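Local coordinates for aminopeptidase-like protein (Chaetomium thermophilum, PDB 5JM6) that probably acts as a zinc-dependent metalloaminopeptidase of the M18 family, removing residues from the N-termini of peptides, and assembles as a dodecamer, at residues Gly407-Asp421 and Ala440-Ile452. Residues are numbered along the deposited sequence; the frame is centred on the assembly and turned at random.
Sequences GHSPRLNVGVALCVD and AELSGCVNQRHMI
Strands 417-419 and 448-450 pair in parallel at one end of the mixed sheet of this M18 aminopeptidase, with Ala417 beside Gln448, Leu418 beside Arg449 and Cys419 beside His450. Gln448 N donates to Val416 O (2.8 Å), Leu418 N to Gln448 O, His450 N to Leu418 O, and Val420 N to His450 O (3.0 Å). The loop before strand 417-419 folds back over the side chain of Gln448. Gln448 OE1 accepts from Arg411 N at 2.7 Å. Gln448 NE2 gives one hydrogen to Arg411 O at 3.1 Å, nearly straight (173°), and one to Gly415 O at 2.9 Å. Both acceptors lie close to the amide plane, which fixes the rotation of the amide. Val414 crosses the Gln448 side chain at about a right angle, with Val414 CG1 3.5 Å from Gln448 CD. With an alanine in place of Gln448, Arg411 N and the carbonyls of Arg411 and Gly415 would probably lose these partners, and the loop would be less firmly tied. Further back in the same loop, His408 O accepts a longer, more bent bond from Met451 N (3.3 Å), in the carbonyl plane. Pro410 packs its CG on His450 CB. On the face of Leu418 and Arg449, Leu418 CD2 lies over one face of the Arg449 guanidinium, toward its rim, 4.0 Å from NH1. Arg449 NH2 is salt-bridged to Asp437 of helix 430-443. Leu418 CD1 reaches Asn447 CB. Helix 430-443 covers this face and links the two strands, making a right-handed beta-alpha-beta crossover, a unit typical of alpha/beta sheets.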
ATOM      1  N   GLY A 407     -22.396 -29.042  17.691  1.00 48.53           N
ATOM      2  CA  GLY A 407     -23.081 -29.419  18.914  1.00 45.38           C
ATOM      3  C   GLY A 407     -23.927 -28.290  19.473  1.00 45.59           C
ATOM      4  O   GLY A 407     -24.740 -28.492  20.370  1.00 49.08           O
ATOM      5  N   HIS A 408     -23.619 -27.077  19.034  1.00 42.93           N
ATOM      6  CA  HIS A 408     -24.345 -25.860  19.391  1.00 42.75           C
ATOM      7  C   HIS A 408     -25.106 -25.141  18.256  1.00 43.31           C
ATOM      8  O   HIS A 408     -25.335 -23.936  18.342  1.00 44.65           O
ATOM      9  CB  HIS A 408     -23.383 -24.947  20.133  1.00 43.29           C
ATOM     10  CG  HIS A 408     -22.713 -25.641  21.279  1.00 45.21           C
ATOM     11  ND1 HIS A 408     -21.651 -26.502  21.101  1.00 45.74           N
ATOM     12  CD2 HIS A 408     -22.995 -25.664  22.604  1.00 45.31           C
ATOM     13  CE1 HIS A 408     -21.283 -26.995  22.270  1.00 42.00           C
ATOM     14  NE2 HIS A 408     -22.082 -26.502  23.199  1.00 41.80           N
ATOM     15  N   SER A 409     -25.367 -25.829  17.147  1.00 37.13           N
ATOM     16  CA  SER A 409     -26.005 -25.204  15.982  1.00 39.45           C
ATOM     17  C   SER A 409     -27.345 -25.862  15.636  1.00 39.22           C
ATOM     18  O   SER A 409     -27.382 -26.890  14.960  1.00 45.52           O
ATOM     19  CB  SER A 409     -25.072 -25.256  14.772  1.00 43.67           C
ATOM     20  OG  SER A 409     -23.878 -24.533  15.022  1.00 46.92           O
ATOM     21  N   PRO A 410     -28.451 -25.275  16.126  1.00 39.35           N
ATOM     22  CA  PRO A 410     -29.778 -25.905  16.121  1.00 39.52           C
ATOM     23  C   PRO A 410     -30.392 -26.119  14.740  1.00 38.93           C
ATOM     24  O   PRO A 410     -30.121 -25.375  13.796  1.00 36.24           O
ATOM     25  CB  PRO A 410     -30.640 -24.918  16.925  1.00 40.03           C
ATOM     26  CG  PRO A 410     -29.673 -23.981  17.588  1.00 38.93           C
ATOM     27  CD  PRO A 410     -28.507 -23.909  16.666  1.00 43.35           C
ATOM     28  N   ARG A 411     -31.231 -27.137  14.642  1.00 35.95           N
ATOM     29  CA  ARG A 411     -31.912 -27.505  13.412  1.00 37.49           C
ATOM     30  C   ARG A 411     -33.328 -26.967  13.339  1.00 36.49           C
ATOM     31  O   ARG A 411     -33.879 -26.513  14.329  1.00 45.75           O
ATOM     32  CB  ARG A 411     -31.962 -29.022  13.299  1.00 37.44           C
ATOM     33  CG  ARG A 411     -30.651 -29.702  13.617  1.00 43.40           C
ATOM     34  CD  ARG A 411     -29.739 -29.741  12.411  1.00 41.54           C
ATOM     35  NE  ARG A 411     -29.639 -31.078  11.850  1.00 44.58           N
ATOM     36  CZ  ARG A 411     -28.560 -31.839  11.949  1.00 50.44           C
ATOM     37  NH1 ARG A 411     -27.491 -31.384  12.574  1.00 52.67           N
ATOM     38  NH2 ARG A 411     -28.542 -33.047  11.413  1.00 53.24           N
ATOM     39  N   LEU A 412     -33.914 -27.013  12.151  1.00 32.21           N
ATOM     40  CA  LEU A 412     -35.291 -26.584  11.964  1.00 36.33           C
ATOM     41  C   LEU A 412     -36.229 -27.750  12.239  1.00 36.49           C
ATOM     42  O   LEU A 412     -35.866 -28.907  12.021  1.00 35.09           O
ATOM     43  CB  LEU A 412     -35.520 -26.042  10.554  1.00 28.51           C
ATOM     44  CG  LEU A 412     -34.775 -24.771  10.156  1.00 30.00           C
ATOM     45  CD1 LEU A 412     -35.223 -24.324   8.776  1.00 29.91           C
ATOM     46  CD2 LEU A 412     -34.999 -23.673  11.184  1.00 28.93           C
ATOM     47  N   ASN A 413     -37.412 -27.432  12.760  1.00 35.46           N
ATOM     48  CA  ASN A 413     -38.450 -28.421  13.051  1.00 35.22           C
ATOM     49  C   ASN A 413     -38.000 -29.470  14.063  1.00 32.75           C
ATOM     50  O   ASN A 413     -38.231 -30.666  13.890  1.00 32.04           O
ATOM     51  CB  ASN A 413     -38.922 -29.099  11.761  1.00 32.52           C
ATOM     52  CG  ASN A 413     -39.743 -28.172  10.887  1.00 40.19           C
ATOM     53  OD1 ASN A 413     -40.258 -27.155  11.355  1.00 35.20           O
ATOM     54  ND2 ASN A 413     -39.877 -28.519   9.613  1.00 41.81           N
ATOM     55  N   VAL A 414     -37.371 -29.000  15.132  1.00 37.74           N
ATOM     56  CA  VAL A 414     -36.901 -29.868  16.202  1.00 33.51           C
ATOM     57  C   VAL A 414     -37.443 -29.355  17.529  1.00 35.05           C
ATOM     58  O   VAL A 414     -38.140 -30.067  18.251  1.00 30.08           O
ATOM     59  CB  VAL A 414     -35.364 -29.946  16.237  1.00 32.67           C
ATOM     60  CG1 VAL A 414     -34.885 -30.540  17.545  1.00 30.22           C
ATOM     61  CG2 VAL A 414     -34.858 -30.769  15.065  1.00 38.20           C
ATOM     62  N   GLY A 415     -37.094 -28.121  17.857  1.00 34.63           N
ATOM     63  CA  GLY A 415     -37.569 -27.518  19.079  1.00 37.60           C
ATOM     64  C   GLY A 415     -36.791 -26.266  19.397  1.00 36.51           C
ATOM     65  O   GLY A 415     -35.956 -25.813  18.614  1.00 36.94           O
ATOM     66  N   VAL A 416     -37.065 -25.715  20.568  1.00 35.54           N
ATOM     67  CA  VAL A 416     -36.470 -24.460  20.968  1.00 33.85           C
ATOM     68  C   VAL A 416     -35.014 -24.637  21.401  1.00 37.30           C
ATOM     69  O   VAL A 416     -34.637 -25.674  21.949  1.00 36.36           O
ATOM     70  CB  VAL A 416     -37.290 -23.830  22.092  1.00 26.96           C
ATOM     71  CG1 VAL A 416     -36.879 -22.426  22.276  1.00 36.47           C
ATOM     72  CG2 VAL A 416     -38.762 -23.867  21.732  1.00 32.13           C
ATOM     73  N   ALA A 417     -34.199 -23.622  21.134  1.00 31.33           N
ATOM     74  CA  ALA A 417     -32.793 -23.644  21.508  1.00 34.09           C
ATOM     75  C   ALA A 417     -32.552 -22.842  22.778  1.00 36.61           C
ATOM     76  O   ALA A 417     -33.043 -21.721  22.918  1.00 40.13           O
ATOM     77  CB  ALA A 417     -31.935 -23.101  20.374  1.00 35.68           C
ATOM     78  N   LEU A 418     -31.800 -23.422  23.706  1.00 38.95           N
ATOM     79  CA  LEU A 418     -31.335 -22.675  24.864  1.00 37.53           C
ATOM     80  C   LEU A 418     -30.040 -21.981  24.469  1.00 39.18           C
ATOM     81  O   LEU A 418     -29.047 -22.632  24.141  1.00 38.28           O
ATOM     82  CB  LEU A 418     -31.128 -23.586  26.078  1.00 35.99           C
ATOM     83  CG  LEU A 418     -32.345 -23.991  26.920  1.00 33.54           C
ATOM     84  CD1 LEU A 418     -33.486 -24.535  26.077  1.00 35.52           C
ATOM     85  CD2 LEU A 418     -31.943 -25.014  27.967  1.00 39.12           C
ATOM     86  N   CYS A 419     -30.066 -20.655  24.492  1.00 42.40           N
ATOM     87  CA  CYS A 419     -28.940 -19.852  24.042  1.00 43.29           C
ATOM     88  C   CYS A 419     -27.977 -19.612  25.198  1.00 42.93           C
ATOM     89  O   CYS A 419     -28.376 -19.122  26.254  1.00 41.78           O
ATOM     90  CB  CYS A 419     -29.439 -18.525  23.463  1.00 48.03           C
ATOM     91  SG  CYS A 419     -28.374 -17.780  22.211  1.00 68.90           S
ATOM     92  N   VAL A 420     -26.713 -19.976  24.998  1.00 48.65           N
ATOM     93  CA  VAL A 420     -25.688 -19.843  26.030  1.00 46.79           C
ATOM     94  C   VAL A 420     -24.518 -19.013  25.509  1.00 53.59           C
ATOM     95  O   VAL A 420     -24.186 -19.077  24.326  1.00 56.84           O
ATOM     96  CB  VAL A 420     -25.169 -21.227  26.495  1.00 43.46           C
ATOM     97  CG1 VAL A 420     -24.223 -21.084  27.682  1.00 47.54           C
ATOM     98  CG2 VAL A 420     -26.329 -22.145  26.847  1.00 42.96           C
ATOM     99  N   ASP A 421     -23.900 -18.229  26.388  1.00 62.59           N
ATOM    100  CA  ASP A 421     -22.707 -17.477  26.018  1.00 63.41           C
ATOM    101  C   ASP A 421     -21.580 -17.703  27.024  1.00 69.67           C
ATOM    102  O   ASP A 421     -21.297 -16.848  27.864  1.00 69.28           O
ATOM    103  CB  ASP A 421     -23.025 -15.985  25.901  1.00 57.63           C
ATOM    104  CG  ASP A 421     -22.214 -15.306  24.817  1.00 77.54           C
ATOM    105  OD1 ASP A 421     -21.145 -15.839  24.454  1.00 75.00           O
ATOM    106  OD2 ASP A 421     -22.648 -14.244  24.323  1.00 80.12           O
ATOM    107  N   ALA A 440     -38.988 -29.318  29.731  1.00 41.45           N
ATOM    108  CA  ALA A 440     -39.068 -29.907  28.397  1.00 40.23           C
ATOM    109  C   ALA A 440     -39.442 -31.385  28.447  1.00 39.95           C
ATOM    110  O   ALA A 440     -40.139 -31.884  27.564  1.00 40.61           O
ATOM    111  CB  ALA A 440     -37.754 -29.728  27.659  1.00 35.22           C
ATOM    112  N   GLU A 441     -38.989 -32.085  29.481  1.00 37.22           N
ATOM    113  CA  GLU A 441     -39.274 -33.508  29.585  1.00 37.32           C
ATOM    114  C   GLU A 441     -40.724 -33.762  29.989  1.00 42.84           C
ATOM    115  O   GLU A 441     -41.346 -34.719  29.527  1.00 44.47           O
ATOM    116  CB  GLU A 441     -38.327 -34.178  30.575  1.00 37.06           C
ATOM    117  CG  GLU A 441     -38.679 -35.623  30.853  1.00 46.44           C
ATOM    118  CD  GLU A 441     -37.723 -36.273  31.817  1.00 58.70           C
ATOM    119  OE1 GLU A 441     -36.744 -35.609  32.214  1.00 58.61           O
ATOM    120  OE2 GLU A 441     -37.947 -37.449  32.174  1.00 65.84           O
ATOM    121  N   LEU A 442     -41.268 -32.902  30.842  1.00 40.81           N
ATOM    122  CA  LEU A 442     -42.665 -33.027  31.236  1.00 38.68           C
ATOM    123  C   LEU A 442     -43.591 -32.626  30.090  1.00 40.24           C
ATOM    124  O   LEU A 442     -44.746 -33.049  30.039  1.00 44.37           O
ATOM    125  CB  LEU A 442     -42.958 -32.172  32.470  1.00 38.57           C
ATOM    126  CG  LEU A 442     -42.077 -32.394  33.700  1.00 41.45           C
ATOM    127  CD1 LEU A 442     -42.132 -31.177  34.609  1.00 41.78           C
ATOM    128  CD2 LEU A 442     -42.503 -33.644  34.453  1.00 40.74           C
ATOM    129  N   SER A 443     -43.074 -31.803  29.177  1.00 36.62           N
ATOM    130  CA  SER A 443     -43.862 -31.265  28.068  1.00 33.54           C
ATOM    131  C   SER A 443     -43.830 -32.119  26.805  1.00 36.58           C
ATOM    132  O   SER A 443     -44.615 -31.894  25.883  1.00 33.10           O
ATOM    133  CB  SER A 443     -43.373 -29.860  27.708  1.00 35.38           C
ATOM    134  OG  SER A 443     -43.307 -29.022  28.844  1.00 43.69           O
ATOM    135  N   GLY A 444     -42.920 -33.085  26.753  1.00 37.82           N
ATOM    136  CA  GLY A 444     -42.685 -33.831  25.531  1.00 33.66           C
ATOM    137  C   GLY A 444     -41.904 -33.019  24.512  1.00 40.69           C
ATOM    138  O   GLY A 444     -42.171 -33.086  23.311  1.00 47.26           O
ATOM    139  N   CYS A 445     -40.934 -32.245  24.992  1.00 34.06           N
ATOM    140  CA  CYS A 445     -40.123 -31.398  24.123  1.00 33.36           C
ATOM    141  C   CYS A 445     -38.653 -31.782  24.171  1.00 40.20           C
ATOM    142  O   CYS A 445     -38.170 -32.307  25.175  1.00 43.33           O
ATOM    143  CB  CYS A 445     -40.271 -29.926  24.513  1.00 32.01           C
ATOM    144  SG  CYS A 445     -41.929 -29.250  24.314  1.00 44.77           S
ATOM    145  N   VAL A 446     -37.936 -31.438  23.107  1.00 34.09           N
ATOM    146  CA  VAL A 446     -36.500 -31.650  23.037  1.00 39.10           C
ATOM    147  C   VAL A 446     -35.888 -30.253  22.920  1.00 40.64           C
ATOM    148  O   VAL A 446     -36.252 -29.490  22.025  1.00 38.12           O
ATOM    149  CB  VAL A 446     -36.106 -32.492  21.814  1.00 34.30           C
ATOM    150  CG1 VAL A 446     -36.712 -33.884  21.911  1.00 28.32           C
ATOM    151  CG2 VAL A 446     -36.542 -31.802  20.531  1.00 29.88           C
ATOM    152  N   ASN A 447     -34.965 -29.915  23.816  1.00 40.87           N
ATOM    153  CA  ASN A 447     -34.329 -28.603  23.792  1.00 38.39           C
ATOM    154  C   ASN A 447     -32.993 -28.664  23.078  1.00 40.45           C
ATOM    155  O   ASN A 447     -32.186 -29.554  23.335  1.00 49.32           O
ATOM    156  CB  ASN A 447     -34.120 -28.064  25.209  1.00 39.18           C
ATOM    157  CG  ASN A 447     -35.419 -27.773  25.928  1.00 43.46           C
ATOM    158  OD1 ASN A 447     -36.490 -27.750  25.321  1.00 45.12           O
ATOM    159  ND2 ASN A 447     -35.329 -27.536  27.232  1.00 39.17           N
ATOM    160  N   GLN A 448     -32.757 -27.711  22.187  1.00 39.59           N
ATOM    161  CA  GLN A 448     -31.475 -27.631  21.508  1.00 37.97           C
ATOM    162  C   GLN A 448     -30.555 -26.661  22.243  1.00 38.37           C
ATOM    163  O   GLN A 448     -30.941 -26.068  23.251  1.00 37.64           O
ATOM    164  CB  GLN A 448     -31.671 -27.205  20.053  1.00 33.52           C
ATOM    165  CG  GLN A 448     -32.703 -28.051  19.325  1.00 32.37           C
ATOM    166  CD  GLN A 448     -32.718 -27.811  17.832  1.00 37.36           C
ATOM    167  OE1 GLN A 448     -31.761 -28.135  17.131  1.00 40.71           O
ATOM    168  NE2 GLN A 448     -33.811 -27.246  17.334  1.00 39.13           N
ATOM    169  N   ARG A 449     -29.331 -26.520  21.749  1.00 40.61           N
ATOM    170  CA  ARG A 449     -28.401 -25.538  22.288  1.00 37.82           C
ATOM    171  C   ARG A 449     -27.933 -24.616  21.171  1.00 40.13           C
ATOM    172  O   ARG A 449     -27.703 -25.057  20.045  1.00 40.19           O
ATOM    173  CB  ARG A 449     -27.199 -26.216  22.956  1.00 37.28           C
ATOM    174  CG  ARG A 449     -27.552 -27.264  24.010  1.00 37.52           C
ATOM    175  CD  ARG A 449     -28.380 -26.664  25.135  1.00 41.01           C
ATOM    176  NE  ARG A 449     -28.324 -27.453  26.365  1.00 49.89           N
ATOM    177  CZ  ARG A 449     -29.327 -28.189  26.834  1.00 47.87           C
ATOM    178  NH1 ARG A 449     -30.477 -28.250  26.175  1.00 42.11           N
ATOM    179  NH2 ARG A 449     -29.182 -28.866  27.965  1.00 44.80           N
ATOM    180  N   HIS A 450     -27.808 -23.330  21.483  1.00 41.84           N
ATOM    181  CA  HIS A 450     -27.281 -22.360  20.533  1.00 43.76           C
ATOM    182  C   HIS A 450     -26.139 -21.576  21.158  1.00 46.05           C
ATOM    183  O   HIS A 450     -26.217 -21.165  22.316  1.00 45.90           O
ATOM    184  CB  HIS A 450     -28.369 -21.399  20.060  1.00 44.47           C
ATOM    185  CG  HIS A 450     -27.831 -20.177  19.381  1.00 51.36           C
ATOM    186  ND1 HIS A 450     -28.044 -18.903  19.861  1.00 44.85           N
ATOM    187  CD2 HIS A 450     -27.067 -20.038  18.272  1.00 43.61           C
ATOM    188  CE1 HIS A 450     -27.446 -18.031  19.070  1.00 49.07           C
ATOM    189  NE2 HIS A 450     -26.845 -18.693  18.098  1.00 51.76           N
ATOM    190  N   MET A 451     -25.061 -21.409  20.400  1.00 45.34           N
ATOM    191  CA  MET A 451     -23.917 -20.645  20.867  1.00 47.90           C
ATOM    192  C   MET A 451     -23.110 -20.108  19.685  1.00 53.17           C
ATOM    193  O   MET A 451     -22.987 -20.788  18.667  1.00 54.88           O
ATOM    194  CB  MET A 451     -23.055 -21.528  21.763  1.00 46.26           C
ATOM    195  CG  MET A 451     -21.997 -20.805  22.542  1.00 48.89           C
ATOM    196  SD  MET A 451     -21.105 -21.963  23.588  1.00 50.11           S
ATOM    197  CE  MET A 451     -20.349 -20.818  24.724  1.00 41.53           C
ATOM    198  N   ILE A 452     -22.534 -18.916  19.824  1.00 58.31           N
ATOM    199  CA  ILE A 452     -21.726 -18.342  18.747  1.00 56.28           C
ATOM    200  C   ILE A 452     -20.236 -18.588  18.973  1.00 59.33           C
ATOM    201  O   ILE A 452     -19.722 -19.669  18.687  1.00 61.45           O
ATOM    202  CB  ILE A 452     -21.978 -16.821  18.584  1.00 54.31           C
ATOM    203  CG1 ILE A 452     -21.855 -16.088  19.927  1.00 64.94           C
ATOM    204  CG2 ILE A 452     -23.344 -16.570  17.954  1.00 49.57           C
ATOM    205  CD1 ILE A 452     -20.450 -15.601  20.266  1.00 56.28           C
TER
HETATM  206  O   HOH W   1     -39.937 -30.245  20.738  1.00 41.00           O